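Local coordinates for protein alpha-galactosidase (Thermus thermophilus, PDB 6LCJ) that probably hydrolyses terminal alpha-galactosyl residues of substrates as a hexameric, thermostable glycoside hydrolase of family GH36, at residues P401-L413 / S438-F451. Numbering follows the deposited sequence.
Sequences PDVVYFRTRFNLL and SWLLPEEKGRLEAF
Thr408 OG1 is held from two sides of a subunit boundary: it donates to the syn lone pair of Glu444 OE2 at 2.5 Å and accepts from Arg409 NE of the second subunit. The setting is the (beta/alpha)8 barrel characteristic of this family, where the loop after strand 398-400 packs on helix 442-453 and the turn leading into it, which follow the barrel strand 431-433. Glu444 illustrates how one carboxylate can serve both helix start and loop. With CG beside its backbone N (chi1 -63°) and the chain extended beyond, it reaches back so that Glu444 OE1 accepts from Leu441 N at 2.9 Å, from above the carboxylate plane. A glutamate three residues on thus takes up the backbone N-H of the N-cap residue. An alanine here would remove both oxygens and probably leave the Thr408 hydroxyl without its acceptor and Leu441 N without its mate. Further along the helix, the Phe406 ring lies with one face over Leu448 CA, a CH-pi contact 4.1 Å from the ring centroid. Phe406 CZ lies over the face of the Phe451 ring, 3.4 Å from Phe451 CG, while the two ring planes stand 59° apart, and Phe406 CD2 lies against one face of the Arg447 guanidinium, offset toward its rim. Toward the helix's leading loop, the Arg407 guanidinium is sandwiched: the rim of Trp439 meets one face and Tyr405 CD1 covers the other. A salt bridge to Asp435 engages its NH1. Phe410 turns its edge to the face of that same indole, with 4.6 Å between the centroids of the Phe410 ring and the six-membered ring of Trp439. Its carbonyl fixes the arginine in turn: Arg407 NE and NH2 both donate side-on to Phe410 O, NH2 at 2.8 Å.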
ATOM      1  N   PRO E 401      32.131  18.004 -29.543  1.00 26.03           N
ATOM      2  CA  PRO E 401      32.060  18.067 -28.077  1.00 26.42           C
ATOM      3  C   PRO E 401      31.164  19.184 -27.573  1.00 27.02           C
ATOM      4  O   PRO E 401      31.063  19.367 -26.353  1.00 29.83           O
ATOM      5  CB  PRO E 401      33.528  18.318 -27.672  1.00 21.04           C
ATOM      6  CG  PRO E 401      34.042  19.198 -28.784  1.00 27.42           C
ATOM      7  CD  PRO E 401      33.222  18.852 -30.062  1.00 28.17           C
ATOM      8  N   ASP E 402      30.515  19.895 -28.504  1.00 25.21           N
ATOM      9  CA  ASP E 402      29.708  21.101 -28.316  1.00 27.62           C
ATOM     10  C   ASP E 402      30.612  22.328 -28.217  1.00 26.92           C
ATOM     11  O   ASP E 402      31.838  22.210 -28.313  1.00 24.75           O
ATOM     12  CB  ASP E 402      28.759  20.982 -27.121  1.00 25.01           C
ATOM     13  CG  ASP E 402      27.452  21.680 -27.377  1.00 27.76           C
ATOM     14  OD1 ASP E 402      27.391  22.404 -28.390  1.00 26.68           O
ATOM     15  OD2 ASP E 402      26.501  21.536 -26.575  1.00 27.34           O
ATOM     16  N   VAL E 403      30.025  23.518 -28.083  1.00 26.34           N
ATOM     17  CA  VAL E 403      30.778  24.752 -28.328  1.00 26.75           C
ATOM     18  C   VAL E 403      31.822  25.025 -27.248  1.00 25.05           C
ATOM     19  O   VAL E 403      31.808  24.428 -26.164  1.00 25.21           O
ATOM     20  CB  VAL E 403      29.829  25.960 -28.478  1.00 25.77           C
ATOM     21  CG1 VAL E 403      28.746  25.647 -29.480  1.00 21.31           C
ATOM     22  CG2 VAL E 403      29.239  26.342 -27.126  1.00 24.16           C
ATOM     23  N   VAL E 404      32.738  25.936 -27.562  1.00 26.77           N
ATOM     24  CA  VAL E 404      33.780  26.398 -26.654  1.00 26.05           C
ATOM     25  C   VAL E 404      33.430  27.817 -26.246  1.00 26.37           C
ATOM     26  O   VAL E 404      33.089  28.644 -27.099  1.00 28.14           O
ATOM     27  CB  VAL E 404      35.167  26.356 -27.321  1.00 27.21           C
ATOM     28  CG1 VAL E 404      36.262  26.644 -26.306  1.00 26.81           C
ATOM     29  CG2 VAL E 404      35.387  25.024 -27.994  1.00 25.64           C
ATOM     30  N   TYR E 405      33.508  28.100 -24.956  1.00 25.61           N
ATOM     31  CA  TYR E 405      33.345  29.465 -24.489  1.00 28.48           C
ATOM     32  C   TYR E 405      34.704  30.140 -24.419  1.00 27.19           C
ATOM     33  O   TYR E 405      35.701  29.522 -24.026  1.00 25.63           O
ATOM     34  CB  TYR E 405      32.670  29.512 -23.114  1.00 26.34           C
ATOM     35  CG  TYR E 405      31.241  29.021 -23.106  1.00 26.50           C
ATOM     36  CD1 TYR E 405      30.181  29.881 -23.361  1.00 22.50           C
ATOM     37  CD2 TYR E 405      30.955  27.685 -22.837  1.00 30.68           C
ATOM     38  CE1 TYR E 405      28.866  29.415 -23.353  1.00 29.55           C
ATOM     39  CE2 TYR E 405      29.650  27.211 -22.816  1.00 25.41           C
ATOM     40  CZ  TYR E 405      28.614  28.070 -23.078  1.00 29.06           C
ATOM     41  OH  TYR E 405      27.329  27.588 -23.041  1.00 27.37           O
ATOM     42  N   PHE E 406      34.738  31.405 -24.825  1.00 26.51           N
ATOM     43  CA  PHE E 406      35.843  32.309 -24.545  1.00 27.11           C
ATOM     44  C   PHE E 406      35.419  33.528 -23.750  1.00 27.33           C
ATOM     45  O   PHE E 406      36.224  34.079 -23.006  1.00 29.28           O
ATOM     46  CB  PHE E 406      36.506  32.772 -25.848  1.00 25.70           C
ATOM     47  CG  PHE E 406      37.124  31.656 -26.624  1.00 27.86           C
ATOM     48  CD1 PHE E 406      36.365  30.936 -27.540  1.00 22.71           C
ATOM     49  CD2 PHE E 406      38.449  31.305 -26.417  1.00 26.13           C
ATOM     50  CE1 PHE E 406      36.917  29.900 -28.242  1.00 25.99           C
ATOM     51  CE2 PHE E 406      39.016  30.274 -27.117  1.00 29.95           C
ATOM     52  CZ  PHE E 406      38.259  29.565 -28.038  1.00 31.03           C
ATOM     53  N   ARG E 407      34.173  33.948 -23.873  1.00 31.32           N
ATOM     54  CA  ARG E 407      33.703  35.083 -23.110  1.00 30.09           C
ATOM     55  C   ARG E 407      33.724  34.789 -21.615  1.00 33.63           C
ATOM     56  O   ARG E 407      33.654  33.641 -21.169  1.00 32.02           O
ATOM     57  CB  ARG E 407      32.293  35.455 -23.555  1.00 27.86           C
ATOM     58  CG  ARG E 407      31.262  34.379 -23.312  1.00 30.68           C
ATOM     59  CD  ARG E 407      29.966  34.791 -23.987  1.00 31.25           C
ATOM     60  NE  ARG E 407      28.778  34.288 -23.319  1.00 30.63           N
ATOM     61  CZ  ARG E 407      28.021  33.299 -23.781  1.00 29.84           C
ATOM     62  NH1 ARG E 407      28.334  32.677 -24.917  1.00 29.40           N
ATOM     63  NH2 ARG E 407      26.947  32.933 -23.101  1.00 23.85           N
ATOM     64  N   THR E 408      33.856  35.849 -20.839  1.00 35.21           N
ATOM     65  CA  THR E 408      33.544  35.790 -19.431  1.00 31.84           C
ATOM     66  C   THR E 408      32.282  36.571 -19.101  1.00 30.54           C
ATOM     67  O   THR E 408      31.726  36.393 -18.015  1.00 32.90           O
ATOM     68  CB  THR E 408      34.736  36.304 -18.614  1.00 35.73           C
ATOM     69  OG1 THR E 408      35.307  37.445 -19.262  1.00 38.36           O
ATOM     70  CG2 THR E 408      35.799  35.225 -18.519  1.00 28.97           C
ATOM     71  N   ARG E 409      31.801  37.406 -20.015  1.00 28.57           N
ATOM     72  CA  ARG E 409      30.517  38.064 -19.835  1.00 31.01           C
ATOM     73  C   ARG E 409      29.409  37.086 -20.186  1.00 32.71           C
ATOM     74  O   ARG E 409      29.538  36.292 -21.126  1.00 33.16           O
ATOM     75  CB  ARG E 409      30.427  39.320 -20.705  1.00 30.14           C
ATOM     76  CG  ARG E 409      31.536  40.323 -20.366  1.00 41.51           C
ATOM     77  CD  ARG E 409      31.556  41.569 -21.252  1.00 40.35           C
ATOM     78  NE  ARG E 409      30.429  42.443 -20.976  1.00 38.04           N
ATOM     79  CZ  ARG E 409      29.642  42.945 -21.918  1.00 44.40           C
ATOM     80  NH1 ARG E 409      29.894  42.658 -23.187  1.00 51.08           N
ATOM     81  NH2 ARG E 409      28.611  43.726 -21.600  1.00 37.51           N
ATOM     82  N   PHE E 410      28.327  37.130 -19.407  1.00 27.11           N
ATOM     83  CA  PHE E 410      27.175  36.258 -19.624  1.00 27.83           C
ATOM     84  C   PHE E 410      27.597  34.794 -19.611  1.00 30.96           C
ATOM     85  O   PHE E 410      27.248  34.013 -20.498  1.00 29.25           O
ATOM     86  CB  PHE E 410      26.464  36.625 -20.923  1.00 28.55           C
ATOM     87  CG  PHE E 410      26.096  38.071 -20.987  1.00 30.82           C
ATOM     88  CD1 PHE E 410      25.189  38.604 -20.070  1.00 28.86           C
ATOM     89  CD2 PHE E 410      26.691  38.913 -21.918  1.00 30.85           C
ATOM     90  CE1 PHE E 410      24.858  39.947 -20.096  1.00 31.77           C
ATOM     91  CE2 PHE E 410      26.365  40.262 -21.954  1.00 34.81           C
ATOM     92  CZ  PHE E 410      25.443  40.778 -21.043  1.00 33.13           C
ATOM     93  N   ASN E 411      28.378  34.436 -18.590  1.00 25.81           N
ATOM     94  CA  ASN E 411      28.965  33.107 -18.480  1.00 26.85           C
ATOM     95  C   ASN E 411      29.435  32.950 -17.044  1.00 25.70           C
ATOM     96  O   ASN E 411      30.017  33.875 -16.489  1.00 28.61           O
ATOM     97  CB  ASN E 411      30.118  32.934 -19.485  1.00 25.94           C
ATOM     98  CG  ASN E 411      30.706  31.541 -19.470  1.00 28.25           C
ATOM     99  OD1 ASN E 411      30.188  30.659 -18.790  1.00 29.65           O
ATOM    100  ND2 ASN E 411      31.810  31.337 -20.209  1.00 27.26           N
ATOM    101  N   LEU E 412      29.137  31.813 -16.425  1.00 27.23           N
ATOM    102  CA  LEU E 412      29.567  31.568 -15.057  1.00 25.23           C
ATOM    103  C   LEU E 412      30.795  30.687 -14.986  1.00 26.93           C
ATOM    104  O   LEU E 412      31.300  30.442 -13.887  1.00 26.66           O
ATOM    105  CB  LEU E 412      28.456  30.911 -14.236  1.00 20.84           C
ATOM    106  CG  LEU E 412      27.141  31.653 -14.067  1.00 25.87           C
ATOM    107  CD1 LEU E 412      26.260  30.883 -13.075  1.00 15.87           C
ATOM    108  CD2 LEU E 412      27.388  33.110 -13.640  1.00 24.29           C
ATOM    109  N   LEU E 413      31.277  30.203 -16.126  1.00 28.29           N
ATOM    110  CA  LEU E 413      32.360  29.236 -16.135  1.00 25.35           C
ATOM    111  C   LEU E 413      33.683  29.887 -15.746  1.00 26.28           C
ATOM    112  O   LEU E 413      33.956  31.046 -16.074  1.00 24.78           O
ATOM    113  CB  LEU E 413      32.475  28.610 -17.515  1.00 27.39           C
ATOM    114  CG  LEU E 413      31.390  27.592 -17.841  1.00 28.29           C
ATOM    115  CD1 LEU E 413      31.442  27.261 -19.318  1.00 24.08           C
ATOM    116  CD2 LEU E 413      31.593  26.362 -16.986  1.00 28.81           C
ATOM    117  N   SER E 438      31.053  40.964 -30.053  1.00 31.48           N
ATOM    118  CA  SER E 438      30.861  42.145 -29.227  1.00 31.76           C
ATOM    119  C   SER E 438      30.728  41.833 -27.736  1.00 33.25           C
ATOM    120  O   SER E 438      30.758  42.765 -26.929  1.00 39.54           O
ATOM    121  CB  SER E 438      29.637  42.918 -29.711  1.00 33.26           C
ATOM    122  OG  SER E 438      28.465  42.131 -29.633  1.00 36.07           O
ATOM    123  N   TRP E 439      30.577  40.569 -27.339  1.00 30.93           N
ATOM    124  CA  TRP E 439      30.587  40.215 -25.925  1.00 30.79           C
ATOM    125  C   TRP E 439      31.982  39.878 -25.416  1.00 35.62           C
ATOM    126  O   TRP E 439      32.157  39.669 -24.203  1.00 31.26           O
ATOM    127  CB  TRP E 439      29.682  39.013 -25.656  1.00 31.00           C
ATOM    128  CG  TRP E 439      28.225  39.256 -25.819  1.00 34.62           C
ATOM    129  CD1 TRP E 439      27.628  40.360 -26.341  1.00 31.62           C
ATOM    130  CD2 TRP E 439      27.166  38.348 -25.480  1.00 29.93           C
ATOM    131  NE1 TRP E 439      26.270  40.201 -26.339  1.00 34.37           N
ATOM    132  CE2 TRP E 439      25.960  38.976 -25.810  1.00 31.76           C
ATOM    133  CE3 TRP E 439      27.128  37.069 -24.923  1.00 30.14           C
ATOM    134  CZ2 TRP E 439      24.720  38.372 -25.601  1.00 35.65           C
ATOM    135  CZ3 TRP E 439      25.900  36.471 -24.713  1.00 28.41           C
ATOM    136  CH2 TRP E 439      24.713  37.120 -25.051  1.00 30.92           C
ATOM    137  N   LEU E 440      32.967  39.802 -26.315  1.00 35.94           N
ATOM    138  CA  LEU E 440      34.331  39.419 -25.974  1.00 32.54           C
ATOM    139  C   LEU E 440      35.173  40.644 -25.625  1.00 32.76           C
ATOM    140  O   LEU E 440      35.124  41.658 -26.326  1.00 33.59           O
ATOM    141  CB  LEU E 440      34.963  38.675 -27.150  1.00 30.35           C
ATOM    142  CG  LEU E 440      34.346  37.348 -27.595  1.00 30.37           C
ATOM    143  CD1 LEU E 440      35.174  36.772 -28.739  1.00 27.67           C
ATOM    144  CD2 LEU E 440      34.294  36.380 -26.424  1.00 25.10           C
ATOM    145  N   LEU E 441      35.949  40.545 -24.548  1.00 34.47           N
ATOM    146  CA  LEU E 441      37.018  41.506 -24.298  1.00 38.06           C
ATOM    147  C   LEU E 441      38.123  41.336 -25.347  1.00 37.16           C
ATOM    148  O   LEU E 441      38.184  40.314 -26.036  1.00 34.62           O
ATOM    149  CB  LEU E 441      37.578  41.316 -22.888  1.00 35.76           C
ATOM    150  CG  LEU E 441      36.577  41.444 -21.727  1.00 40.38           C
ATOM    151  CD1 LEU E 441      37.207  41.048 -20.400  1.00 40.86           C
ATOM    152  CD2 LEU E 441      36.012  42.838 -21.648  1.00 35.37           C
ATOM    153  N   PRO E 442      38.991  42.344 -25.507  1.00 42.13           N
ATOM    154  CA  PRO E 442      40.097  42.229 -26.493  1.00 36.52           C
ATOM    155  C   PRO E 442      40.998  41.016 -26.306  1.00 33.80           C
ATOM    156  O   PRO E 442      41.354  40.349 -27.283  1.00 37.46           O
ATOM    157  CB  PRO E 442      40.875  43.534 -26.283  1.00 29.36           C
ATOM    158  CG  PRO E 442      39.831  44.502 -25.826  1.00 35.45           C
ATOM    159  CD  PRO E 442      38.841  43.718 -24.997  1.00 34.72           C
ATOM    160  N   GLU E 443      41.412  40.742 -25.074  1.00 36.03           N
ATOM    161  CA  GLU E 443      42.132  39.518 -24.754  1.00 32.83           C
ATOM    162  C   GLU E 443      41.395  38.280 -25.266  1.00 39.63           C
ATOM    163  O   GLU E 443      42.028  37.346 -25.771  1.00 43.34           O
ATOM    164  CB  GLU E 443      42.318  39.443 -23.241  1.00 37.38           C
ATOM    165  CG  GLU E 443      42.858  38.135 -22.737  1.00 47.88           C
ATOM    166  CD  GLU E 443      41.781  37.177 -22.207  1.00 61.37           C
ATOM    167  OE1 GLU E 443      40.773  37.644 -21.585  1.00 65.66           O
ATOM    168  OE2 GLU E 443      41.953  35.954 -22.429  1.00 58.35           O
ATOM    169  N   GLU E 444      40.060  38.253 -25.137  1.00 37.22           N
ATOM    170  CA  GLU E 444      39.267  37.091 -25.540  1.00 35.49           C
ATOM    171  C   GLU E 444      39.134  36.982 -27.054  1.00 31.87           C
ATOM    172  O   GLU E 444      39.149  35.872 -27.598  1.00 28.86           O
ATOM    173  CB  GLU E 444      37.898  37.161 -24.859  1.00 34.15           C
ATOM    174  CG  GLU E 444      38.021  37.089 -23.326  1.00 35.74           C
ATOM    175  CD  GLU E 444      36.746  37.438 -22.565  1.00 36.56           C
ATOM    176  OE1 GLU E 444      35.813  38.018 -23.152  1.00 37.95           O
ATOM    177  OE2 GLU E 444      36.687  37.135 -21.356  1.00 41.49           O
ATOM    178  N   LYS E 445      39.038  38.116 -27.748  1.00 30.50           N
ATOM    179  CA  LYS E 445      39.013  38.107 -29.206  1.00 28.68           C
ATOM    180  C   LYS E 445      40.268  37.471 -29.773  1.00 30.73           C
ATOM    181  O   LYS E 445      40.201  36.674 -30.718  1.00 27.00           O
ATOM    182  CB  LYS E 445      38.880  39.532 -29.734  1.00 26.94           C
ATOM    183  CG  LYS E 445      37.518  40.121 -29.535  1.00 31.85           C
ATOM    184  CD  LYS E 445      37.319  41.376 -30.366  1.00 30.52           C
ATOM    185  CE  LYS E 445      36.318  42.279 -29.682  1.00 39.56           C
ATOM    186  NZ  LYS E 445      35.183  42.552 -30.585  1.00 46.85           N
ATOM    187  N   GLY E 446      41.429  37.845 -29.226  1.00 31.90           N
ATOM    188  CA  GLY E 446      42.675  37.273 -29.697  1.00 27.08           C
ATOM    189  C   GLY E 446      42.749  35.785 -29.439  1.00 31.44           C
ATOM    190  O   GLY E 446      43.241  35.024 -30.274  1.00 35.59           O
ATOM    191  N   ARG E 447      42.248  35.345 -28.286  1.00 32.42           N
ATOM    192  CA  ARG E 447      42.262  33.918 -27.999  1.00 30.13           C
ATOM    193  C   ARG E 447      41.370  33.153 -28.960  1.00 29.98           C
ATOM    194  O   ARG E 447      41.750  32.074 -29.425  1.00 29.50           O
ATOM    195  CB  ARG E 447      41.858  33.666 -26.557  1.00 27.54           C
ATOM    196  CG  ARG E 447      43.067  33.657 -25.667  1.00 32.81           C
ATOM    197  CD  ARG E 447      42.700  33.646 -24.231  1.00 39.32           C
ATOM    198  NE  ARG E 447      42.156  32.365 -23.816  1.00 49.16           N
ATOM    199  CZ  ARG E 447      40.936  32.209 -23.329  1.00 53.17           C
ATOM    200  NH1 ARG E 447      40.135  33.268 -23.200  1.00 47.95           N
ATOM    201  NH2 ARG E 447      40.520  30.999 -22.972  1.00 59.18           N
ATOM    202  N   LEU E 448      40.194  33.706 -29.285  1.00 27.88           N
ATOM    203  CA  LEU E 448      39.290  33.039 -30.215  1.00 23.80           C
ATOM    204  C   LEU E 448      39.924  32.890 -31.596  1.00 27.62           C
ATOM    205  O   LEU E 448      39.865  31.813 -32.202  1.00 30.53           O
ATOM    206  CB  LEU E 448      37.965  33.801 -30.311  1.00 24.57           C
ATOM    207  CG  LEU E 448      36.995  33.336 -31.419  1.00 27.35           C
ATOM    208  CD1 LEU E 448      36.585  31.839 -31.255  1.00 15.22           C
ATOM    209  CD2 LEU E 448      35.766  34.248 -31.537  1.00 23.46           C
ATOM    210  N   GLU E 449      40.563  33.945 -32.104  1.00 28.25           N
ATOM    211  CA  GLU E 449      41.195  33.839 -33.416  1.00 30.59           C
ATOM    212  C   GLU E 449      42.350  32.839 -33.416  1.00 29.94           C
ATOM    213  O   GLU E 449      42.488  32.051 -34.356  1.00 35.91           O
ATOM    214  CB  GLU E 449      41.668  35.211 -33.898  1.00 30.95           C
ATOM    215  CG  GLU E 449      42.138  35.219 -35.359  1.00 34.83           C
ATOM    216  CD  GLU E 449      41.151  34.565 -36.365  1.00 41.97           C
ATOM    217  OE1 GLU E 449      39.922  34.479 -36.105  1.00 40.55           O
ATOM    218  OE2 GLU E 449      41.614  34.141 -37.446  1.00 42.93           O
ATOM    219  N   ALA E 450      43.198  32.852 -32.387  1.00 28.10           N
ATOM    220  CA  ALA E 450      44.259  31.852 -32.350  1.00 33.68           C
ATOM    221  C   ALA E 450      43.689  30.438 -32.253  1.00 32.74           C
ATOM    222  O   ALA E 450      44.273  29.490 -32.789  1.00 35.16           O
ATOM    223  CB  ALA E 450      45.218  32.135 -31.195  1.00 30.74           C
ATOM    224  N   PHE E 451      42.540  30.282 -31.596  1.00 32.54           N
ATOM    225  CA  PHE E 451      41.885  28.976 -31.521  1.00 33.73           C
ATOM    226  C   PHE E 451      41.453  28.502 -32.910  1.00 33.31           C
ATOM    227  O   PHE E 451      41.734  27.365 -33.310  1.00 29.75           O
ATOM    228  CB  PHE E 451      40.698  29.081 -30.558  1.00 28.13           C
ATOM    229  CG  PHE E 451      39.765  27.889 -30.557  1.00 32.36           C
ATOM    230  CD1 PHE E 451      40.130  26.696 -29.932  1.00 32.49           C
ATOM    231  CD2 PHE E 451      38.493  27.990 -31.119  1.00 28.79           C
ATOM    232  CE1 PHE E 451      39.262  25.617 -29.892  1.00 29.52           C
ATOM    233  CE2 PHE E 451      37.603  26.913 -31.076  1.00 29.17           C
ATOM    234  CZ  PHE E 451      37.995  25.721 -30.465  1.00 30.04           C
TER